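Local coordinates for protein glutathione S-transferase (Rhodospirillum rubrum F11, PDB 4O7H) that probably conjugates glutathione to electrophilic substrates, as expected of a dimeric glutathione S-transferase, at residues Leu80-Leu94 with Arg151-Ile164. Residues are numbered along the deposited sequence; the frame is centred on the assembly and turned at random.
Sequences LLGGPAAMRAEVRRL and RRWLAGDMLTYADI
The N-capping box of helix 161-175, a hallmark of the glutathione S-transferase C-terminal domain, packs here against the linker and first turns of helix 85-119. Tyr-161 N donates to Leu-80 O (2.9 Å). Leu-80 CB sits over the centre of the Tyr-161 ring, 3.7 Å from its centroid, a CH-pi contact. Leu-81 CD2 reaches the edge of the same ring. Within the box, Thr-160 OG1 accepts from Ala-162 N (3.1 Å), and Asp-163 OD2 accepts from Thr-160 N. Asp-163 OD1 takes Leu-154 N, tying the preceding loop to the cap. With chi1 at 174°, Val-91 turns CG1 toward the first turn of helix 161-175 and CG2 onto Ala-155 CB (3.6 Å). Leu-94 CB packs on Ala-162 CB. In one of its two conformers Met-87 lays CE against Met-158 CG, though the short approach is doubtful.

At the other end Arg-151 reaches Glu-90 with an extended chain. Its NH1 and NH2 both grip Glu-90 OE2, NH2 at 2.8 Å, with the guanidinium and carboxylate planes 74° apart. Arg-93 holds the same carboxylate side-on, NE to OE1 (2.9 Å) and NH2 to OE2. Arg-151 NH2 also donates to Leu-154 O. Replacing the Glu-90 carboxylate by the methyl of an alanine would probably leave the like-charged Arg-93 and Arg-151 without the anion between them, and Arg-151 with the Leu-154 carbonyl alone among the bonds described. Three N-H groups thus converge on OE2, so this carboxylate is probably kept ionised and links helix 85-119 to the loop before helix 161-175.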
ATOM      1  N   LEU A  80      -9.005  16.210   1.278  1.00 12.68           N
ATOM      2  CA  LEU A  80      -8.590  15.465   0.137  1.00 11.75           C
ATOM      3  C   LEU A  80      -9.164  14.029   0.170  1.00 12.70           C
ATOM      4  O   LEU A  80      -8.832  13.209  -0.655  1.00 12.08           O
ATOM      5  CB  LEU A  80      -7.087  15.472   0.050  1.00 11.29           C
ATOM      6  CG  LEU A  80      -6.485  16.849  -0.265  1.00 11.49           C
ATOM      7  CD1 LEU A  80      -4.961  16.793  -0.157  1.00 11.78           C
ATOM      8  CD2 LEU A  80      -6.871  17.352  -1.634  1.00 13.14           C
ATOM      9  N   LEU A  81     -10.020  13.759   1.159  1.00 13.00           N
ATOM     10  CA  LEU A  81     -10.748  12.471   1.193  1.00 13.13           C
ATOM     11  C   LEU A  81     -12.238  12.598   0.947  1.00 14.39           C
ATOM     12  O   LEU A  81     -12.853  11.660   0.464  1.00 14.90           O
ATOM     13  CB  LEU A  81     -10.556  11.823   2.540  1.00 13.79           C
ATOM     14  CG  LEU A  81      -9.234  11.083   2.769  1.00 14.23           C
ATOM     15  CD1 LEU A  81      -9.105  10.753   4.265  1.00 14.92           C
ATOM     16  CD2 LEU A  81      -9.072   9.871   1.899  1.00 14.82           C
ATOM     17  N   GLY A  82     -12.819  13.731   1.309  1.00 16.30           N
ATOM     18  CA  GLY A  82     -14.269  13.863   1.188  1.00 18.13           C
ATOM     19  C   GLY A  82     -14.978  13.463   2.459  1.00 20.03           C
ATOM     20  O   GLY A  82     -14.367  13.131   3.473  1.00 19.27           O
ATOM     21  N   GLY A  83     -16.305  13.524   2.408  1.00 25.50           N
ATOM     22  CA  GLY A  83     -17.075  13.581   3.647  1.00 27.09           C
ATOM     23  C   GLY A  83     -17.734  12.260   3.974  1.00 27.13           C
ATOM     24  O   GLY A  83     -17.405  11.637   4.976  1.00 31.75           O
ATOM     25  N   PRO A  84     -18.670  11.815   3.124  1.00 28.01           N
ATOM     26  CA  PRO A  84     -19.338  10.579   3.505  1.00 23.88           C
ATOM     27  C   PRO A  84     -18.398   9.362   3.462  1.00 21.20           C
ATOM     28  O   PRO A  84     -17.504   9.308   2.622  1.00 18.24           O
ATOM     29  CB  PRO A  84     -20.473  10.433   2.464  1.00 28.00           C
ATOM     30  CG  PRO A  84     -20.388  11.612   1.565  1.00 28.98           C
ATOM     31  CD  PRO A  84     -19.071  12.323   1.805  1.00 27.31           C
ATOM     32  N   ALA A  85     -18.590   8.410   4.358  1.00 18.83           N
ATOM     33  CA  ALA A  85     -17.752   7.197   4.389  1.00 18.50           C
ATOM     34  C   ALA A  85     -17.621   6.521   3.038  1.00 18.37           C
ATOM     35  O   ALA A  85     -16.561   5.998   2.679  1.00 16.07           O
ATOM     36  CB  ALA A  85     -18.274   6.212   5.417  1.00 20.48           C
ATOM     37  N   ALA A  86     -18.714   6.453   2.290  1.00 17.84           N
ATOM     38  CA  ALA A  86     -18.712   5.823   0.976  1.00 18.17           C
ATOM     39  C   ALA A  86     -17.808   6.520  -0.021  1.00 18.27           C
ATOM     40  O   ALA A  86     -17.158   5.863  -0.828  1.00 19.90           O
ATOM     41  CB  ALA A  86     -20.136   5.748   0.404  1.00 20.26           C
ATOM     42  N   MET A  87     -17.770   7.845   0.026  0.50 17.17           N
ATOM     43  CA  MET A  87     -16.931   8.596  -0.879  0.50 16.84           C
ATOM     44  C   MET A  87     -15.486   8.370  -0.487  0.50 16.01           C
ATOM     45  O   MET A  87     -14.645   8.094  -1.340  0.50 15.58           O
ATOM     46  CB  MET A  87     -17.221  10.075  -0.822  0.50 18.31           C
ATOM     47  CG  MET A  87     -16.172  10.871  -1.578  0.50 18.58           C
ATOM     48  SD  MET A  87     -16.720  12.540  -1.876  0.50 19.82           S
ATOM     49  CE  MET A  87     -15.336  13.039  -2.889  0.50 19.20           C
ATOM     50  N   ARG A  88     -15.215   8.479   0.809  1.00 15.12           N
ATOM     51  CA  ARG A  88     -13.818   8.258   1.308  1.00 14.33           C
ATOM     52  C   ARG A  88     -13.319   6.872   0.920  1.00 14.30           C
ATOM     53  O   ARG A  88     -12.151   6.697   0.537  1.00 12.37           O
ATOM     54  CB  ARG A  88     -13.751   8.461   2.814  1.00 14.55           C
ATOM     55  CG  ARG A  88     -14.018   9.889   3.190  1.00 17.11           C
ATOM     56  CD  ARG A  88     -14.493  10.016   4.589  1.00 19.41           C
ATOM     57  NE  ARG A  88     -13.449   9.766   5.535  1.00 20.26           N
ATOM     58  CZ  ARG A  88     -12.631  10.686   6.024  1.00 21.24           C
ATOM     59  NH1 ARG A  88     -12.713  11.938   5.608  1.00 22.70           N
ATOM     60  NH2 ARG A  88     -11.731  10.338   6.934  1.00 20.94           N
ATOM     61  N   ALA A  89     -14.191   5.864   0.993  1.00 12.21           N
ATOM     62  CA  ALA A  89     -13.816   4.523   0.576  1.00 12.98           C
ATOM     63  C   ALA A  89     -13.458   4.448  -0.921  1.00 12.55           C
ATOM     64  O   ALA A  89     -12.588   3.670  -1.293  1.00 12.90           O
ATOM     65  CB  ALA A  89     -14.942   3.549   0.897  1.00 13.60           C
ATOM     66  N   GLU A  90     -14.171   5.193  -1.772  1.00 11.89           N
ATOM     67  CA  GLU A  90     -13.897   5.220  -3.208  1.00 12.84           C
ATOM     68  C   GLU A  90     -12.548   5.908  -3.464  1.00 11.17           C
ATOM     69  O   GLU A  90     -11.717   5.439  -4.278  1.00 12.19           O
ATOM     70  CB  GLU A  90     -15.051   5.923  -3.945  1.00 13.25           C
ATOM     71  CG  GLU A  90     -14.865   6.109  -5.429  1.00 15.73           C
ATOM     72  CD  GLU A  90     -14.785   4.829  -6.246  1.00 17.77           C
ATOM     73  OE1 GLU A  90     -15.039   3.725  -5.712  1.00 16.90           O
ATOM     74  OE2 GLU A  90     -14.441   4.918  -7.460  1.00 19.52           O
ATOM     75  N   VAL A  91     -12.314   6.998  -2.748  1.00 11.16           N
ATOM     76  CA  VAL A  91     -10.990   7.655  -2.836  1.00 10.90           C
ATOM     77  C   VAL A  91      -9.886   6.652  -2.484  1.00 10.80           C
ATOM     78  O   VAL A  91      -8.857   6.527  -3.210  1.00 10.87           O
ATOM     79  CB  VAL A  91     -10.891   8.878  -1.920  1.00 10.95           C
ATOM     80  CG1 VAL A  91      -9.462   9.420  -1.928  1.00 11.35           C
ATOM     81  CG2 VAL A  91     -11.861   9.955  -2.368  1.00 11.24           C
ATOM     82  N   ARG A  92     -10.048   5.965  -1.364  1.00 10.44           N
ATOM     83  CA  ARG A  92      -9.025   5.017  -0.896  1.00  9.72           C
ATOM     84  C   ARG A  92      -8.839   3.812  -1.842  1.00 10.09           C
ATOM     85  O   ARG A  92      -7.688   3.343  -2.072  1.00  9.93           O
ATOM     86  CB  ARG A  92      -9.273   4.606   0.551  1.00 10.20           C
ATOM     87  CG  ARG A  92      -9.105   5.737   1.527  1.00 10.50           C
ATOM     88  CD  ARG A  92      -9.007   5.244   2.938  1.00 10.77           C
ATOM     89  NE  ARG A  92      -8.889   6.281   3.965  1.00 10.86           N
ATOM     90  CZ  ARG A  92      -9.878   6.743   4.730  1.00 10.91           C
ATOM     91  NH1 ARG A  92     -11.133   6.341   4.590  1.00 11.81           N
ATOM     92  NH2 ARG A  92      -9.599   7.606   5.665  1.00 11.99           N
ATOM     93  N   ARG A  93      -9.945   3.329  -2.425  1.00 11.40           N
ATOM     94  CA  ARG A  93      -9.893   2.314  -3.457  1.00 11.30           C
ATOM     95  C   ARG A  93      -8.997   2.747  -4.595  1.00 11.65           C
ATOM     96  O   ARG A  93      -8.153   1.971  -5.047  1.00 12.29           O
ATOM     97  CB  ARG A  93     -11.327   1.977  -3.997  1.00 12.73           C
ATOM     98  CG  ARG A  93     -11.320   0.891  -5.062  1.00 13.68           C
ATOM     99  CD  ARG A  93     -12.713   0.679  -5.677  1.00 14.79           C
ATOM    100  NE  ARG A  93     -13.122   1.741  -6.603  1.00 15.07           N
ATOM    101  CZ  ARG A  93     -12.692   1.804  -7.857  1.00 15.68           C
ATOM    102  NH1 ARG A  93     -11.824   0.899  -8.315  1.00 15.85           N
ATOM    103  NH2 ARG A  93     -13.115   2.779  -8.635  1.00 16.36           N
ATOM    104  N   LEU A  94      -9.223   3.960  -5.068  1.00 11.04           N
ATOM    105  CA  LEU A  94      -8.484   4.454  -6.225  1.00 11.13           C
ATOM    106  C   LEU A  94      -7.042   4.771  -5.858  1.00 11.17           C
ATOM    107  O   LEU A  94      -6.117   4.524  -6.655  1.00 10.73           O
ATOM    108  CB  LEU A  94      -9.207   5.662  -6.835  1.00 11.95           C
ATOM    109  CG  LEU A  94     -10.422   5.239  -7.669  1.00 12.60           C
ATOM    110  CD1 LEU A  94     -11.260   6.461  -7.950  1.00 13.06           C
ATOM    111  CD2 LEU A  94     -10.005   4.537  -8.954  1.00 12.96           C
ATOM    112  N   ARG A 151     -17.474  11.411 -14.143  1.00 19.66           N
ATOM    113  CA  ARG A 151     -17.312  12.125 -12.893  1.00 18.41           C
ATOM    114  C   ARG A 151     -16.528  13.396 -13.105  1.00 17.65           C
ATOM    115  O   ARG A 151     -15.820  13.516 -14.084  1.00 17.91           O
ATOM    116  CB  ARG A 151     -16.516  11.223 -11.942  1.00 17.82           C
ATOM    117  CG  ARG A 151     -17.144   9.909 -11.606  1.00 18.87           C
ATOM    118  CD  ARG A 151     -16.152   9.025 -10.877  1.00 18.78           C
ATOM    119  NE  ARG A 151     -16.752   7.762 -10.476  1.00 18.56           N
ATOM    120  CZ  ARG A 151     -16.189   6.865  -9.680  1.00 18.61           C
ATOM    121  NH1 ARG A 151     -16.817   5.739  -9.405  1.00 20.78           N
ATOM    122  NH2 ARG A 151     -15.013   7.095  -9.121  1.00 16.89           N
ATOM    123  N   ARG A 152     -16.641  14.329 -12.178  0.50 19.08           N
ATOM    124  CA  ARG A 152     -15.944  15.584 -12.259  0.50 20.32           C
ATOM    125  C   ARG A 152     -14.433  15.357 -12.093  0.50 19.26           C
ATOM    126  O   ARG A 152     -13.625  15.904 -12.836  0.50 20.36           O
ATOM    127  CB  ARG A 152     -16.478  16.494 -11.168  0.50 23.19           C
ATOM    128  CG  ARG A 152     -15.978  17.905 -11.215  0.50 26.55           C
ATOM    129  CD  ARG A 152     -16.518  18.631  -9.995  0.50 29.01           C
ATOM    130  NE  ARG A 152     -16.316  20.065 -10.056  0.50 29.11           N
ATOM    131  CZ  ARG A 152     -16.697  20.802 -11.087  0.50 31.67           C
ATOM    132  NH1 ARG A 152     -17.257  20.210 -12.134  0.50 33.56           N
ATOM    133  NH2 ARG A 152     -16.500  22.107 -11.089  0.50 28.99           N
ATOM    134  N   TRP A 153     -14.091  14.536 -11.114  1.00 18.27           N
ATOM    135  CA  TRP A 153     -12.704  14.197 -10.795  1.00 16.33           C
ATOM    136  C   TRP A 153     -12.690  12.671 -10.610  1.00 14.75           C
ATOM    137  O   TRP A 153     -13.727  12.012 -10.636  1.00 14.48           O
ATOM    138  CB  TRP A 153     -12.252  14.918  -9.528  1.00 15.62           C
ATOM    139  CG  TRP A 153     -12.126  16.385  -9.677  1.00 15.14           C
ATOM    140  CD1 TRP A 153     -13.028  17.333  -9.252  1.00 16.45           C
ATOM    141  CD2 TRP A 153     -11.048  17.108 -10.270  1.00 15.11           C
ATOM    142  NE1 TRP A 153     -12.574  18.593  -9.570  1.00 15.40           N
ATOM    143  CE2 TRP A 153     -11.364  18.488 -10.183  1.00 16.33           C
ATOM    144  CE3 TRP A 153      -9.862  16.730 -10.897  1.00 15.96           C
ATOM    145  CZ2 TRP A 153     -10.515  19.490 -10.681  1.00 16.57           C
ATOM    146  CZ3 TRP A 153      -9.034  17.710 -11.388  1.00 16.31           C
ATOM    147  CH2 TRP A 153      -9.372  19.077 -11.294  1.00 17.13           C
ATOM    148  N   LEU A 154     -11.530  12.040 -10.395  1.00 13.72           N
ATOM    149  CA  LEU A 154     -11.500  10.557 -10.506  1.00 14.28           C
ATOM    150  C   LEU A 154     -12.393   9.819  -9.511  1.00 13.82           C
ATOM    151  O   LEU A 154     -12.936   8.776  -9.830  1.00 13.87           O
ATOM    152  CB  LEU A 154     -10.104   9.975 -10.284  1.00 15.39           C
ATOM    153  CG  LEU A 154      -9.048  10.193 -11.334  1.00 17.68           C
ATOM    154  CD1 LEU A 154      -7.801   9.401 -10.913  1.00 17.17           C
ATOM    155  CD2 LEU A 154      -9.541   9.696 -12.676  1.00 18.36           C
ATOM    156  N   ALA A 155     -12.545  10.373  -8.317  1.00 13.55           N
ATOM    157  CA  ALA A 155     -13.313   9.736  -7.248  1.00 16.47           C
ATOM    158  C   ALA A 155     -14.661  10.353  -7.027  1.00 17.54           C
ATOM    159  O   ALA A 155     -15.392   9.910  -6.118  1.00 23.97           O
ATOM    160  CB  ALA A 155     -12.534   9.747  -5.935  1.00 16.97           C
ATOM    161  N   GLY A 156     -15.010  11.360  -7.808  1.00 17.63           N
ATOM    162  CA  GLY A 156     -16.309  12.052  -7.687  1.00 19.84           C
ATOM    163  C   GLY A 156     -16.235  13.554  -7.863  1.00 20.33           C
ATOM    164  O   GLY A 156     -15.560  14.062  -8.747  1.00 18.85           O
ATOM    165  N   ASP A 157     -16.989  14.286  -7.025  1.00 21.98           N
ATOM    166  CA  ASP A 157     -17.274  15.691  -7.261  1.00 22.79           C
ATOM    167  C   ASP A 157     -16.154  16.667  -6.900  1.00 22.93           C
ATOM    168  O   ASP A 157     -16.175  17.828  -7.306  1.00 26.18           O
ATOM    169  CB  ASP A 157     -18.541  16.083  -6.475  1.00 27.04           C
ATOM    170  N   MET A 158     -15.133  16.191  -6.199  1.00 18.59           N
ATOM    171  CA  MET A 158     -14.074  17.083  -5.742  1.00 17.78           C
ATOM    172  C   MET A 158     -12.735  16.404  -5.999  1.00 14.95           C
ATOM    173  O   MET A 158     -12.697  15.201  -6.063  1.00 15.11           O
ATOM    174  CB  MET A 158     -14.208  17.365  -4.256  1.00 21.39           C
ATOM    175  CG  MET A 158     -14.374  16.164  -3.381  1.00 24.24           C
ATOM    176  SD  MET A 158     -14.564  16.569  -1.623  1.00 29.72           S
ATOM    177  CE  MET A 158     -12.846  16.677  -1.165  1.00 28.24           C
ATOM    178  N   LEU A 159     -11.700  17.207  -6.170  1.00 12.87           N
ATOM    179  CA  LEU A 159     -10.360  16.690  -6.296  1.00 13.55           C
ATOM    180  C   LEU A 159      -9.975  16.017  -4.960  1.00 11.94           C
ATOM    181  O   LEU A 159     -10.232  16.553  -3.869  1.00 12.95           O
ATOM    182  CB  LEU A 159      -9.387  17.799  -6.673  1.00 13.86           C
ATOM    183  CG  LEU A 159      -7.959  17.291  -6.867  1.00 14.83           C
ATOM    184  CD1 LEU A 159      -7.285  17.855  -8.115  1.00 17.44           C
ATOM    185  CD2 LEU A 159      -7.168  17.521  -5.623  1.00 14.73           C
ATOM    186  N   THR A 160      -9.326  14.834  -5.055  1.00 10.64           N
ATOM    187  CA  THR A 160      -8.968  14.059  -3.861  1.00 10.09           C
ATOM    188  C   THR A 160      -7.597  13.445  -4.043  1.00  9.90           C
ATOM    189  O   THR A 160      -6.939  13.613  -5.084  1.00 10.05           O
ATOM    190  CB  THR A 160      -9.939  12.911  -3.598  1.00 10.09           C
ATOM    191  OG1 THR A 160      -9.886  11.972  -4.685  1.00  9.63           O
ATOM    192  CG2 THR A 160     -11.332  13.459  -3.417  1.00 10.90           C
ATOM    193  N   TYR A 161      -7.196  12.705  -3.018  1.00  9.62           N
ATOM    194  CA  TYR A 161      -5.949  11.949  -3.072  1.00  9.77           C
ATOM    195  C   TYR A 161      -5.978  11.006  -4.292  1.00 10.02           C
ATOM    196  O   TYR A 161      -4.946  10.586  -4.789  1.00 10.77           O
ATOM    197  CB  TYR A 161      -5.756  11.130  -1.809  1.00  9.79           C
ATOM    198  CG  TYR A 161      -5.271  11.935  -0.642  1.00  9.72           C
ATOM    199  CD1 TYR A 161      -4.103  12.666  -0.742  1.00  9.94           C
ATOM    200  CD2 TYR A 161      -5.927  11.943   0.552  1.00 10.24           C
ATOM    201  CE1 TYR A 161      -3.639  13.368   0.327  1.00 10.37           C
ATOM    202  CE2 TYR A 161      -5.444  12.642   1.625  1.00 10.10           C
ATOM    203  CZ  TYR A 161      -4.325  13.391   1.486  1.00 11.04           C
ATOM    204  OH  TYR A 161      -3.870  14.093   2.568  1.00 12.42           O
ATOM    205  N   ALA A 162      -7.141  10.617  -4.792  1.00 10.09           N
ATOM    206  CA  ALA A 162      -7.140   9.776  -5.988  1.00 10.26           C
ATOM    207  C   ALA A 162      -6.524  10.441  -7.170  1.00  9.84           C
ATOM    208  O   ALA A 162      -5.677   9.847  -7.902  1.00 10.18           O
ATOM    209  CB  ALA A 162      -8.567   9.346  -6.319  1.00 10.10           C
ATOM    210  N   ASP A 163      -6.957  11.666  -7.452  1.00 10.20           N
ATOM    211  CA  ASP A 163      -6.383  12.425  -8.565  1.00  9.97           C
ATOM    212  C   ASP A 163      -4.895  12.700  -8.334  1.00  9.46           C
ATOM    213  O   ASP A 163      -4.062  12.563  -9.244  1.00 10.02           O
ATOM    214  CB  ASP A 163      -7.083  13.776  -8.697  1.00 10.85           C
ATOM    215  CG  ASP A 163      -8.569  13.646  -8.863  1.00 10.44           C
ATOM    216  OD1 ASP A 163      -9.025  13.501 -10.032  1.00 11.47           O
ATOM    217  OD2 ASP A 163      -9.277  13.689  -7.811  1.00 12.02           O
ATOM    218  N   ILE A 164      -4.552  13.024  -7.082  1.00  9.50           N
ATOM    219  CA  ILE A 164      -3.158  13.366  -6.793  1.00  9.28           C
ATOM    220  C   ILE A 164      -2.253  12.150  -7.029  1.00 10.35           C
ATOM    221  O   ILE A 164      -1.213  12.233  -7.684  1.00  9.88           O
ATOM    222  CB  ILE A 164      -3.008  13.875  -5.392  1.00  9.49           C
ATOM    223  CG1 ILE A 164      -3.743  15.230  -5.235  1.00  9.62           C
ATOM    224  CG2 ILE A 164      -1.548  14.121  -5.074  1.00 10.53           C
ATOM    225  CD1 ILE A 164      -3.849  15.636  -3.799  1.00 11.43           C
TER